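Local coordinates for secreted effector protein sseI (Salmonella enterica subsp. enterica serovar Typhimurium, PDB 4G29) that probably acts inside host cells as a secreted virulence factor, its catalytic domain belonging to the papain-like cysteine protease superfamily, at residues Y92-S97 / P112-A117. Sequence-based numbering, arbitrary orientation.
Sequences YVFDVS and PLILSA
Val93 and Asp95 pair with Leu115 and Leu113 as the hydrogen-bonded positions of an antiparallel strand pair, in which 113-116 forms the outermost strand at one end of the sheet of this papain-like fold. The evidence is four backbone bonds in two reciprocal sets: Val93 N to Leu115 O is 2.8 Å with an N-H...O angle of 168°, and Leu115 N returns to Val93 O at 3.1 Å. In the second set Asp95 N reaches Leu113 O at 2.8 Å, whereas Leu113 N meets Asp95 O at 3.0 Å from well above its carbonyl plane. Between the sets, Ile114 CA adds a CA-H...O contact to Val93 O.

The side chain of Asp95 lies alongside that of Leu113, pointing the same way, but its polar end has partners elsewhere. With CG anti to the backbone N (chi1 -176°), OD1 is hydrogen-bonded to His80 NE2, while Tyr124 OH and Trp120 NE1, both from helix 117-126, hydrogen-bond to OD2. This is consistent with a Cys42-His80-Asp95 triad in which Tyr124 and Trp120 form a second shell; hydrogen bonds on both oxygens would hold the carboxylate in place.

Among the apolar contacts, Val93 CG2, held anti to its own carbonyl carbon, reaches Ala117 CA at 3.8 Å, on the first residue of helix 117-126. Where the pairing runs out into loop residues, Pro112 CB and Val96 CB touch at 4.1 Å. The face opposite Val93 carries a CH-pi contact: Ile114 CG2 sits over the centre of the Phe94 ring, 3.6 Å from its centroid and 11° off the normal, while Ile114 CD1 approaches Phe94 CE2 at 3.8 Å.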
loop_
_atom_site.group_PDB
_atom_site.type_symbol
_atom_site.label_atom_id
_atom_site.label_comp_id
_atom_site.label_asym_id
_atom_site.label_seq_id
_atom_site.Cartn_x
_atom_site.Cartn_y
_atom_site.Cartn_z
ATOM N N TYR A 92 9.967 2.342 6.520
ATOM C CA TYR A 92 8.777 3.194 6.460
ATOM C C TYR A 92 8.015 2.966 5.140
ATOM O O TYR A 92 8.612 2.684 4.106
ATOM C CB TYR A 92 9.228 4.663 6.604
ATOM C CG TYR A 92 9.859 4.887 7.949
ATOM C CD1 TYR A 92 9.085 5.193 9.067
ATOM C CD2 TYR A 92 11.212 4.661 8.129
ATOM C CE1 TYR A 92 9.678 5.382 10.301
ATOM C CE2 TYR A 92 11.793 4.820 9.339
ATOM C CZ TYR A 92 11.017 5.178 10.433
ATOM O OH TYR A 92 11.588 5.352 11.687
ATOM N N VAL A 93 6.706 3.079 5.220
ATOM C CA VAL A 93 5.827 2.914 4.086
ATOM C C VAL A 93 5.186 4.265 3.820
ATOM O O VAL A 93 4.556 4.839 4.695
ATOM C CB VAL A 93 4.763 1.865 4.322
ATOM C CG1 VAL A 93 3.946 1.638 3.048
ATOM C CG2 VAL A 93 5.418 0.528 4.767
ATOM N N PHE A 94 5.408 4.773 2.615
ATOM C CA PHE A 94 4.677 5.909 2.067
ATOM C C PHE A 94 3.512 5.343 1.255
ATOM O O PHE A 94 3.699 4.645 0.220
ATOM C CB PHE A 94 5.598 6.757 1.199
ATOM C CG PHE A 94 6.526 7.679 1.951
ATOM C CD1 PHE A 94 7.521 7.195 2.792
ATOM C CD2 PHE A 94 6.506 9.054 1.668
ATOM C CE1 PHE A 94 8.424 8.078 3.446
ATOM C CE2 PHE A 94 7.378 9.900 2.251
ATOM C CZ PHE A 94 8.338 9.432 3.184
ATOM N N ASP A 95 2.305 5.628 1.715
ATOM C CA ASP A 95 1.100 5.147 1.068
ATOM C C ASP A 95 0.127 6.306 0.987
ATOM O O ASP A 95 -0.879 6.359 1.705
ATOM C CB ASP A 95 0.541 3.963 1.879
ATOM C CG ASP A 95 -0.680 3.290 1.243
ATOM O OD1 ASP A 95 -1.120 3.713 0.167
ATOM O OD2 ASP A 95 -1.183 2.316 1.873
ATOM N N VAL A 96 0.476 7.247 0.122
ATOM C CA VAL A 96 -0.216 8.518 0.020
ATOM C C VAL A 96 -1.564 8.464 -0.739
ATOM O O VAL A 96 -2.233 9.477 -0.835
ATOM C CB VAL A 96 0.687 9.661 -0.501
ATOM C CG1 VAL A 96 2.015 9.777 0.319
ATOM C CG2 VAL A 96 1.043 9.496 -1.970
ATOM N N SER A 97 -1.952 7.295 -1.239
ATOM C CA SER A 97 -3.264 7.108 -1.848
ATOM C C SER A 97 -4.135 6.075 -1.124
ATOM O O SER A 97 -5.137 5.619 -1.681
ATOM C CB SER A 97 -3.138 6.770 -3.316
ATOM O OG SER A 97 -2.545 5.519 -3.551
ATOM N N PRO A 112 -3.828 10.237 3.472
ATOM C CA PRO A 112 -2.548 9.657 3.088
ATOM C C PRO A 112 -1.771 9.146 4.319
ATOM O O PRO A 112 -1.829 9.778 5.385
ATOM C CB PRO A 112 -1.809 10.834 2.474
ATOM C CG PRO A 112 -2.563 12.051 2.889
ATOM C CD PRO A 112 -3.941 11.649 3.076
ATOM N N LEU A 113 -1.071 8.033 4.160
ATOM C CA LEU A 113 -0.306 7.435 5.257
ATOM C C LEU A 113 1.182 7.567 4.961
ATOM O O LEU A 113 1.623 7.280 3.884
ATOM C CB LEU A 113 -0.616 5.933 5.375
ATOM C CG LEU A 113 -2.079 5.541 5.528
ATOM C CD1 LEU A 113 -2.213 4.004 5.488
ATOM C CD2 LEU A 113 -2.716 6.215 6.753
ATOM N N ILE A 114 1.940 7.979 5.975
ATOM C CA ILE A 114 3.406 7.805 5.979
ATOM C C ILE A 114 3.718 7.281 7.393
ATOM O O ILE A 114 3.639 8.026 8.387
ATOM C CB ILE A 114 4.145 9.114 5.695
ATOM C CG1 ILE A 114 3.710 9.738 4.366
ATOM C CG2 ILE A 114 5.724 8.883 5.678
ATOM C CD1 ILE A 114 4.321 11.126 4.109
ATOM N N LEU A 115 4.053 6.001 7.473
ATOM C CA LEU A 115 4.080 5.276 8.712
ATOM C C LEU A 115 5.261 4.352 8.774
ATOM O O LEU A 115 5.795 3.986 7.755
ATOM C CB LEU A 115 2.828 4.424 8.895
ATOM C CG LEU A 115 1.475 5.143 9.089
ATOM C CD1 LEU A 115 0.349 4.171 9.030
ATOM C CD2 LEU A 115 1.503 5.849 10.475
ATOM N N SER A 116 5.661 3.910 9.967
ATOM C CA SER A 116 6.599 2.776 9.971
ATOM C C SER A 116 5.929 1.546 9.356
ATOM O O SER A 116 4.696 1.482 9.246
ATOM C CB SER A 116 7.071 2.421 11.374
ATOM O OG SER A 116 6.061 1.711 12.099
ATOM N N ALA A 117 6.717 0.553 8.958
ATOM C CA ALA A 117 6.123 -0.633 8.343
ATOM C C ALA A 117 5.185 -1.299 9.339
ATOM O O ALA A 117 4.137 -1.780 8.962
ATOM C CB ALA A 117 7.173 -1.616 7.899
#